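Local coordinates for DUF1214 domain-containing protein (Burkholderia cenocepacia, PDB 6ANS) that is of unknown function, carries the DUF1214 family domain and holds a bound sodium ion in the crystal, at residues W283-V295 with P376-E388. Sequence-based numbering, arbitrary orientation.
Sequences WSLAADEALVIDV and PRTRVVKLAALKE
The guanidinium of Arg-377 lies over Asp-294, whose CB stands 3.6 Å from its plane near the centre of one face; the carboxylate is stacked on the guanidinium with a tilt of 27°. Asp-294 OD2, 3.5 Å from Arg-377 NH1, sits well out of the guanidinium plane, with no N-H aimed at it, so this salt bridge is one of charge only. Arg-379 uses the same carboxylate differently: Val-292 CB covers one face, offset toward the rim, while Asp-294 OD2 meets the guanidinium edge in plane, its weak bond from NH1 spanning 3.3 Å. Both arginines turn CG between backbone N and carbonyl carbon (chi1 52° and 69°) and then extend, which carries their ends across to the neighbouring strand. Water 2 donates to Asp-294 OD2 at 2.6 Å and to Val-292 O; Asp-294 OD1 is hydrogen-bonded to Thr-339 OG1, and Arg-377 NH2 also pairs with Asp-296.

Beneath lies a regular antiparallel pairing of strands 289-295 and 377-382, the latter at the sheet's margin within this chain; Val-292 N reaches Arg-379 O at 2.8 Å. On the face of Ala-290 and Val-292, Leu-386 CD1 packs 3.8 Å from Ala-290 CB, fastening the C-terminal helix to the sheet. At the turn, Lys-382 NZ approaches Asp-288 OD2 at 2.6 Å from above the carboxylate plane, and Asp-288 O accepts the N-H of Leu-383, just after the strand ends at Lys-382.

Two arginines beside Asp-294 probably favour its ionised form, illustrating how charge can reinforce backbone pairing at a sheet margin.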
ATOM      1  N   TRP A 283     -17.970  22.012   8.290  1.00 31.15           N
ATOM      2  CA  TRP A 283     -19.142  22.464   7.559  1.00 33.12           C
ATOM      3  C   TRP A 283     -20.297  21.510   7.832  1.00 34.13           C
ATOM      4  O   TRP A 283     -20.098  20.341   8.172  1.00 36.10           O
ATOM      5  CB  TRP A 283     -18.876  22.557   6.046  1.00 32.12           C
ATOM      6  CG  TRP A 283     -18.457  21.255   5.438  1.00 29.38           C
ATOM      7  CD1 TRP A 283     -17.192  20.780   5.310  1.00 30.51           C
ATOM      8  CD2 TRP A 283     -19.323  20.238   4.918  1.00 28.14           C
ATOM      9  NE1 TRP A 283     -17.208  19.536   4.719  1.00 26.18           N
ATOM     10  CE2 TRP A 283     -18.505  19.190   4.456  1.00 27.05           C
ATOM     11  CE3 TRP A 283     -20.706  20.129   4.766  1.00 29.29           C
ATOM     12  CZ2 TRP A 283     -19.027  18.038   3.861  1.00 27.10           C
ATOM     13  CZ3 TRP A 283     -21.223  18.981   4.181  1.00 38.72           C
ATOM     14  CH2 TRP A 283     -20.383  17.946   3.744  1.00 29.75           C
ATOM     15  N   SER A 284     -21.512  22.026   7.673  1.00 33.51           N
ATOM     16  CA  SER A 284     -22.732  21.274   7.933  1.00 38.79           C
ATOM     17  C   SER A 284     -23.827  21.808   7.025  1.00 45.28           C
ATOM     18  O   SER A 284     -24.205  22.978   7.145  1.00 46.78           O
ATOM     19  CB  SER A 284     -23.138  21.404   9.407  1.00 35.15           C
ATOM     20  OG  SER A 284     -24.359  20.739   9.659  1.00 48.52           O
ATOM     21  N   LEU A 285     -24.343  20.962   6.132  1.00 40.75           N
ATOM     22  CA  LEU A 285     -25.309  21.406   5.134  1.00 40.90           C
ATOM     23  C   LEU A 285     -26.419  20.385   4.961  1.00 42.73           C
ATOM     24  O   LEU A 285     -26.148  19.198   4.756  1.00 41.61           O
ATOM     25  CB  LEU A 285     -24.641  21.646   3.774  1.00 35.86           C
ATOM     26  CG  LEU A 285     -23.658  22.805   3.639  1.00 39.48           C
ATOM     27  CD1 LEU A 285     -22.925  22.708   2.290  1.00 34.96           C
ATOM     28  CD2 LEU A 285     -24.393  24.134   3.773  1.00 42.02           C
ATOM     29  N   ALA A 286     -27.662  20.856   5.009  1.00 39.96           N
ATOM     30  CA  ALA A 286     -28.780  20.038   4.576  1.00 42.91           C
ATOM     31  C   ALA A 286     -28.726  19.844   3.062  1.00 47.96           C
ATOM     32  O   ALA A 286     -27.992  20.529   2.343  1.00 56.44           O
ATOM     33  CB  ALA A 286     -30.109  20.677   4.984  1.00 42.21           C
ATOM     34  N   ALA A 287     -29.530  18.898   2.573  1.00 46.93           N
ATOM     35  CA  ALA A 287     -29.506  18.572   1.150  1.00 45.42           C
ATOM     36  C   ALA A 287     -29.886  19.768   0.284  1.00 48.02           C
ATOM     37  O   ALA A 287     -29.361  19.918  -0.825  1.00 46.17           O
ATOM     38  CB  ALA A 287     -30.441  17.395   0.867  1.00 45.59           C
ATOM     39  N   ASP A 288     -30.761  20.644   0.780  1.00 47.28           N
ATOM     40  CA  ASP A 288     -31.226  21.796   0.018  1.00 49.57           C
ATOM     41  C   ASP A 288     -30.381  23.043   0.248  1.00 51.15           C
ATOM     42  O   ASP A 288     -30.756  24.123  -0.222  1.00 51.91           O
ATOM     43  CB  ASP A 288     -32.689  22.114   0.356  1.00 58.50           C
ATOM     44  CG  ASP A 288     -32.897  22.475   1.826  1.00 63.45           C
ATOM     45  OD1 ASP A 288     -31.926  22.455   2.608  1.00 66.09           O
ATOM     46  OD2 ASP A 288     -34.040  22.822   2.195  1.00 69.14           O
ATOM     47  N   GLU A 289     -29.260  22.923   0.955  1.00 47.33           N
ATOM     48  CA  GLU A 289     -28.416  24.062   1.274  1.00 44.53           C
ATOM     49  C   GLU A 289     -27.094  24.007   0.520  1.00 50.30           C
ATOM     50  O   GLU A 289     -26.607  22.936   0.139  1.00 50.68           O
ATOM     51  CB  GLU A 289     -28.141  24.133   2.775  1.00 43.09           C
ATOM     52  CG  GLU A 289     -29.381  24.425   3.605  1.00 48.26           C
ATOM     53  CD  GLU A 289     -29.089  24.431   5.084  1.00 50.34           C
ATOM     54  OE1 GLU A 289     -28.253  23.610   5.516  1.00 48.68           O
ATOM     55  OE2 GLU A 289     -29.677  25.260   5.812  1.00 52.94           O
ATOM     56  N   ALA A 290     -26.514  25.183   0.318  1.00 46.28           N
ATOM     57  CA  ALA A 290     -25.207  25.309  -0.294  1.00 44.18           C
ATOM     58  C   ALA A 290     -24.380  26.291   0.517  1.00 43.30           C
ATOM     59  O   ALA A 290     -24.911  27.244   1.097  1.00 40.07           O
ATOM     60  CB  ALA A 290     -25.311  25.775  -1.755  1.00 37.37           C
ATOM     61  N   LEU A 291     -23.076  26.044   0.557  1.00 34.78           N
ATOM     62  CA  LEU A 291     -22.123  26.952   1.177  1.00 34.41           C
ATOM     63  C   LEU A 291     -21.421  27.727   0.072  1.00 42.70           C
ATOM     64  O   LEU A 291     -20.736  27.132  -0.768  1.00 44.18           O
ATOM     65  CB  LEU A 291     -21.106  26.188   2.024  1.00 37.09           C
ATOM     66  CG  LEU A 291     -20.137  27.092   2.794  1.00 40.80           C
ATOM     67  CD1 LEU A 291     -20.862  27.880   3.889  1.00 46.33           C
ATOM     68  CD2 LEU A 291     -18.989  26.302   3.364  1.00 31.27           C
ATOM     69  N   VAL A 292     -21.579  29.048   0.081  1.00 44.00           N
ATOM     70  CA  VAL A 292     -20.992  29.919  -0.927  1.00 36.00           C
ATOM     71  C   VAL A 292     -19.729  30.534  -0.345  1.00 45.05           C
ATOM     72  O   VAL A 292     -19.794  31.296   0.626  1.00 42.71           O
ATOM     73  CB  VAL A 292     -21.974  31.014  -1.366  1.00 50.43           C
ATOM     74  CG1 VAL A 292     -21.349  31.866  -2.478  1.00 38.31           C
ATOM     75  CG2 VAL A 292     -23.303  30.397  -1.803  1.00 48.83           C
ATOM     76  N   ILE A 293     -18.585  30.214  -0.946  1.00 39.14           N
ATOM     77  CA  ILE A 293     -17.283  30.716  -0.525  1.00 38.33           C
ATOM     78  C   ILE A 293     -16.805  31.722  -1.561  1.00 40.69           C
ATOM     79  O   ILE A 293     -16.890  31.461  -2.767  1.00 42.57           O
ATOM     80  CB  ILE A 293     -16.263  29.574  -0.363  1.00 34.54           C
ATOM     81  CG1 ILE A 293     -16.858  28.420   0.457  1.00 35.96           C
ATOM     82  CG2 ILE A 293     -14.972  30.081   0.263  1.00 31.95           C
ATOM     83  CD1 ILE A 293     -15.987  27.170   0.470  1.00 31.43           C
ATOM     84  N   ASP A 294     -16.290  32.863  -1.092  1.00 40.65           N
ATOM     85  CA  ASP A 294     -15.853  33.950  -1.959  1.00 39.58           C
ATOM     86  C   ASP A 294     -14.522  34.501  -1.486  1.00 42.81           C
ATOM     87  O   ASP A 294     -14.324  34.718  -0.286  1.00 43.48           O
ATOM     88  CB  ASP A 294     -16.855  35.110  -1.978  1.00 38.38           C
ATOM     89  CG  ASP A 294     -18.078  34.811  -2.800  1.00 49.23           C
ATOM     90  OD1 ASP A 294     -17.955  34.702  -4.036  1.00 50.23           O
ATOM     91  OD2 ASP A 294     -19.166  34.677  -2.205  1.00 56.15           O
ATOM     92  N   VAL A 295     -13.634  34.763  -2.442  1.00 37.54           N
ATOM     93  CA  VAL A 295     -12.475  35.624  -2.247  1.00 40.69           C
ATOM     94  C   VAL A 295     -12.581  36.754  -3.266  1.00 47.15           C
ATOM     95  O   VAL A 295     -12.859  36.507  -4.446  1.00 51.92           O
ATOM     96  CB  VAL A 295     -11.145  34.855  -2.385  1.00 47.13           C
ATOM     97  CG1 VAL A 295     -10.973  33.884  -1.211  1.00 45.01           C
ATOM     98  CG2 VAL A 295     -11.063  34.118  -3.720  1.00 47.47           C
ATOM     99  N   PRO A 376     -11.128  33.993   2.726  1.00 33.36           N
ATOM    100  CA  PRO A 376     -12.461  33.745   2.168  1.00 41.69           C
ATOM    101  C   PRO A 376     -13.575  34.133   3.132  1.00 42.32           C
ATOM    102  O   PRO A 376     -13.454  33.989   4.351  1.00 44.08           O
ATOM    103  CB  PRO A 376     -12.461  32.232   1.901  1.00 32.92           C
ATOM    104  CG  PRO A 376     -11.013  31.835   1.873  1.00 33.01           C
ATOM    105  CD  PRO A 376     -10.347  32.752   2.855  1.00 33.83           C
ATOM    106  N   ARG A 377     -14.665  34.634   2.566  1.00 38.32           N
ATOM    107  CA  ARG A 377     -15.925  34.776   3.273  1.00 37.32           C
ATOM    108  C   ARG A 377     -16.870  33.676   2.805  1.00 38.29           C
ATOM    109  O   ARG A 377     -16.712  33.112   1.719  1.00 38.51           O
ATOM    110  CB  ARG A 377     -16.551  36.154   3.034  1.00 39.30           C
ATOM    111  CG  ARG A 377     -16.696  36.554   1.581  1.00 47.36           C
ATOM    112  CD  ARG A 377     -17.069  38.046   1.439  1.00 47.23           C
ATOM    113  NE  ARG A 377     -17.105  38.478   0.040  1.00 46.58           N
ATOM    114  CZ  ARG A 377     -18.125  38.237  -0.779  1.00 54.51           C
ATOM    115  NH1 ARG A 377     -19.189  37.583  -0.331  1.00 63.73           N
ATOM    116  NH2 ARG A 377     -18.092  38.656  -2.038  1.00 54.19           N
ATOM    117  N   THR A 378     -17.843  33.354   3.657  1.00 37.34           N
ATOM    118  CA  THR A 378     -18.783  32.277   3.394  1.00 36.94           C
ATOM    119  C   THR A 378     -20.189  32.732   3.755  1.00 41.82           C
ATOM    120  O   THR A 378     -20.381  33.628   4.580  1.00 43.14           O
ATOM    121  CB  THR A 378     -18.457  31.015   4.204  1.00 45.59           C
ATOM    122  OG1 THR A 378     -18.727  31.269   5.588  1.00 40.13           O
ATOM    123  CG2 THR A 378     -16.986  30.616   4.037  1.00 33.93           C
ATOM    124  N   ARG A 379     -21.178  32.087   3.136  1.00 44.86           N
ATOM    125  CA  ARG A 379     -22.563  32.218   3.566  1.00 45.27           C
ATOM    126  C   ARG A 379     -23.328  30.984   3.105  1.00 43.88           C
ATOM    127  O   ARG A 379     -22.958  30.341   2.118  1.00 42.44           O
ATOM    128  CB  ARG A 379     -23.211  33.504   3.042  1.00 51.09           C
ATOM    129  CG  ARG A 379     -23.456  33.542   1.557  1.00 58.34           C
ATOM    130  CD  ARG A 379     -23.871  34.944   1.110  1.00 62.69           C
ATOM    131  NE  ARG A 379     -24.381  34.946  -0.259  1.00 64.95           N
ATOM    132  CZ  ARG A 379     -23.607  34.979  -1.340  1.00 60.31           C
ATOM    133  NH1 ARG A 379     -22.287  35.006  -1.202  1.00 47.36           N
ATOM    134  NH2 ARG A 379     -24.153  34.975  -2.554  1.00 63.72           N
ATOM    135  N   VAL A 380     -24.349  30.618   3.875  1.00 44.43           N
ATOM    136  CA  VAL A 380     -25.216  29.487   3.562  1.00 47.80           C
ATOM    137  C   VAL A 380     -26.493  29.990   2.904  1.00 47.88           C
ATOM    138  O   VAL A 380     -27.148  30.904   3.418  1.00 47.86           O
ATOM    139  CB  VAL A 380     -25.541  28.666   4.820  1.00 49.57           C
ATOM    140  CG1 VAL A 380     -26.518  27.546   4.467  1.00 49.18           C
ATOM    141  CG2 VAL A 380     -24.262  28.096   5.425  1.00 44.25           C
ATOM    142  N   VAL A 381     -26.846  29.402   1.761  1.00 44.52           N
ATOM    143  CA  VAL A 381     -28.077  29.730   1.052  1.00 47.20           C
ATOM    144  C   VAL A 381     -28.778  28.433   0.659  1.00 49.51           C
ATOM    145  O   VAL A 381     -28.241  27.335   0.813  1.00 42.12           O
ATOM    146  CB  VAL A 381     -27.831  30.602  -0.193  1.00 50.23           C
ATOM    147  CG1 VAL A 381     -27.049  31.859   0.176  1.00 49.88           C
ATOM    148  CG2 VAL A 381     -27.101  29.793  -1.254  1.00 54.18           C
ATOM    149  N   LYS A 382     -29.999  28.577   0.153  1.00 45.99           N
ATOM    150  CA  LYS A 382     -30.704  27.445  -0.428  1.00 51.44           C
ATOM    151  C   LYS A 382     -30.131  27.150  -1.812  1.00 58.57           C
ATOM    152  O   LYS A 382     -29.948  28.065  -2.624  1.00 59.80           O
ATOM    153  CB  LYS A 382     -32.199  27.747  -0.529  1.00 54.55           C
ATOM    154  CG  LYS A 382     -32.919  27.826   0.810  1.00 57.25           C
ATOM    155  CD  LYS A 382     -33.166  26.449   1.381  1.00 62.64           C
ATOM    156  CE  LYS A 382     -33.838  26.519   2.743  1.00 63.66           C
ATOM    157  NZ  LYS A 382     -34.140  25.155   3.258  1.00 63.31           N
ATOM    158  N   LEU A 383     -29.833  25.871  -2.076  1.00 52.98           N
ATOM    159  CA  LEU A 383     -29.266  25.492  -3.369  1.00 46.90           C
ATOM    160  C   LEU A 383     -30.191  25.866  -4.517  1.00 49.97           C
ATOM    161  O   LEU A 383     -29.722  26.153  -5.626  1.00 51.60           O
ATOM    162  CB  LEU A 383     -28.999  23.987  -3.398  1.00 45.17           C
ATOM    163  CG  LEU A 383     -28.434  23.365  -4.678  1.00 46.90           C
ATOM    164  CD1 LEU A 383     -27.163  24.054  -5.131  1.00 44.73           C
ATOM    165  CD2 LEU A 383     -28.217  21.861  -4.494  1.00 42.25           C
ATOM    166  N   ALA A 384     -31.502  25.896  -4.265  1.00 50.12           N
ATOM    167  CA  ALA A 384     -32.445  26.274  -5.308  1.00 53.27           C
ATOM    168  C   ALA A 384     -32.260  27.724  -5.730  1.00 54.03           C
ATOM    169  O   ALA A 384     -32.466  28.060  -6.903  1.00 52.21           O
ATOM    170  CB  ALA A 384     -33.879  26.027  -4.829  1.00 56.44           C
ATOM    171  N   ALA A 385     -31.882  28.595  -4.790  1.00 55.37           N
ATOM    172  CA  ALA A 385     -31.713  30.008  -5.115  1.00 56.81           C
ATOM    173  C   ALA A 385     -30.564  30.226  -6.093  1.00 55.54           C
ATOM    174  O   ALA A 385     -30.626  31.135  -6.929  1.00 59.35           O
ATOM    175  CB  ALA A 385     -31.494  30.819  -3.838  1.00 57.45           C
ATOM    176  N   LEU A 386     -29.521  29.400  -6.015  1.00 55.59           N
ATOM    177  CA  LEU A 386     -28.405  29.520  -6.946  1.00 54.12           C
ATOM    178  C   LEU A 386     -28.741  28.936  -8.313  1.00 63.40           C
ATOM    179  O   LEU A 386     -28.263  29.444  -9.332  1.00 68.95           O
ATOM    180  CB  LEU A 386     -27.164  28.825  -6.377  1.00 50.06           C
ATOM    181  CG  LEU A 386     -26.651  29.374  -5.041  1.00 47.73           C
ATOM    182  CD1 LEU A 386     -25.623  28.442  -4.411  1.00 38.77           C
ATOM    183  CD2 LEU A 386     -26.078  30.776  -5.231  1.00 42.11           C
ATOM    184  N   LYS A 387     -29.555  27.877  -8.356  1.00 68.38           N
ATOM    185  CA  LYS A 387     -29.907  27.268  -9.634  1.00 70.28           C
ATOM    186  C   LYS A 387     -30.865  28.149 -10.424  1.00 72.35           C
ATOM    187  O   LYS A 387     -30.699  28.316 -11.637  1.00 74.46           O
ATOM    188  CB  LYS A 387     -30.513  25.883  -9.409  1.00 69.18           C
ATOM    189  CG  LYS A 387     -29.504  24.804  -9.053  1.00 64.75           C
ATOM    190  CD  LYS A 387     -30.167  23.438  -9.061  1.00 66.31           C
ATOM    191  CE  LYS A 387     -29.175  22.325  -8.754  1.00 70.27           C
ATOM    192  NZ  LYS A 387     -29.861  21.008  -8.581  1.00 75.40           N
ATOM    193  N   GLU A 388     -31.878  28.712  -9.758  1.00 73.21           N
ATOM    194  CA  GLU A 388     -32.786  29.637 -10.433  1.00 78.37           C
ATOM    195  C   GLU A 388     -32.030  30.848 -10.969  1.00 82.57           C
ATOM    196  O   GLU A 388     -32.214  31.249 -12.125  1.00 84.69           O
ATOM    197  CB  GLU A 388     -33.904  30.073  -9.478  1.00 76.71           C
TER
HETATM  198  O   HOH W   1     -32.731  24.693  -1.772  1.00 55.05           O
HETATM  199  O   HOH W   2     -19.785  34.088   0.285  1.00 46.67           O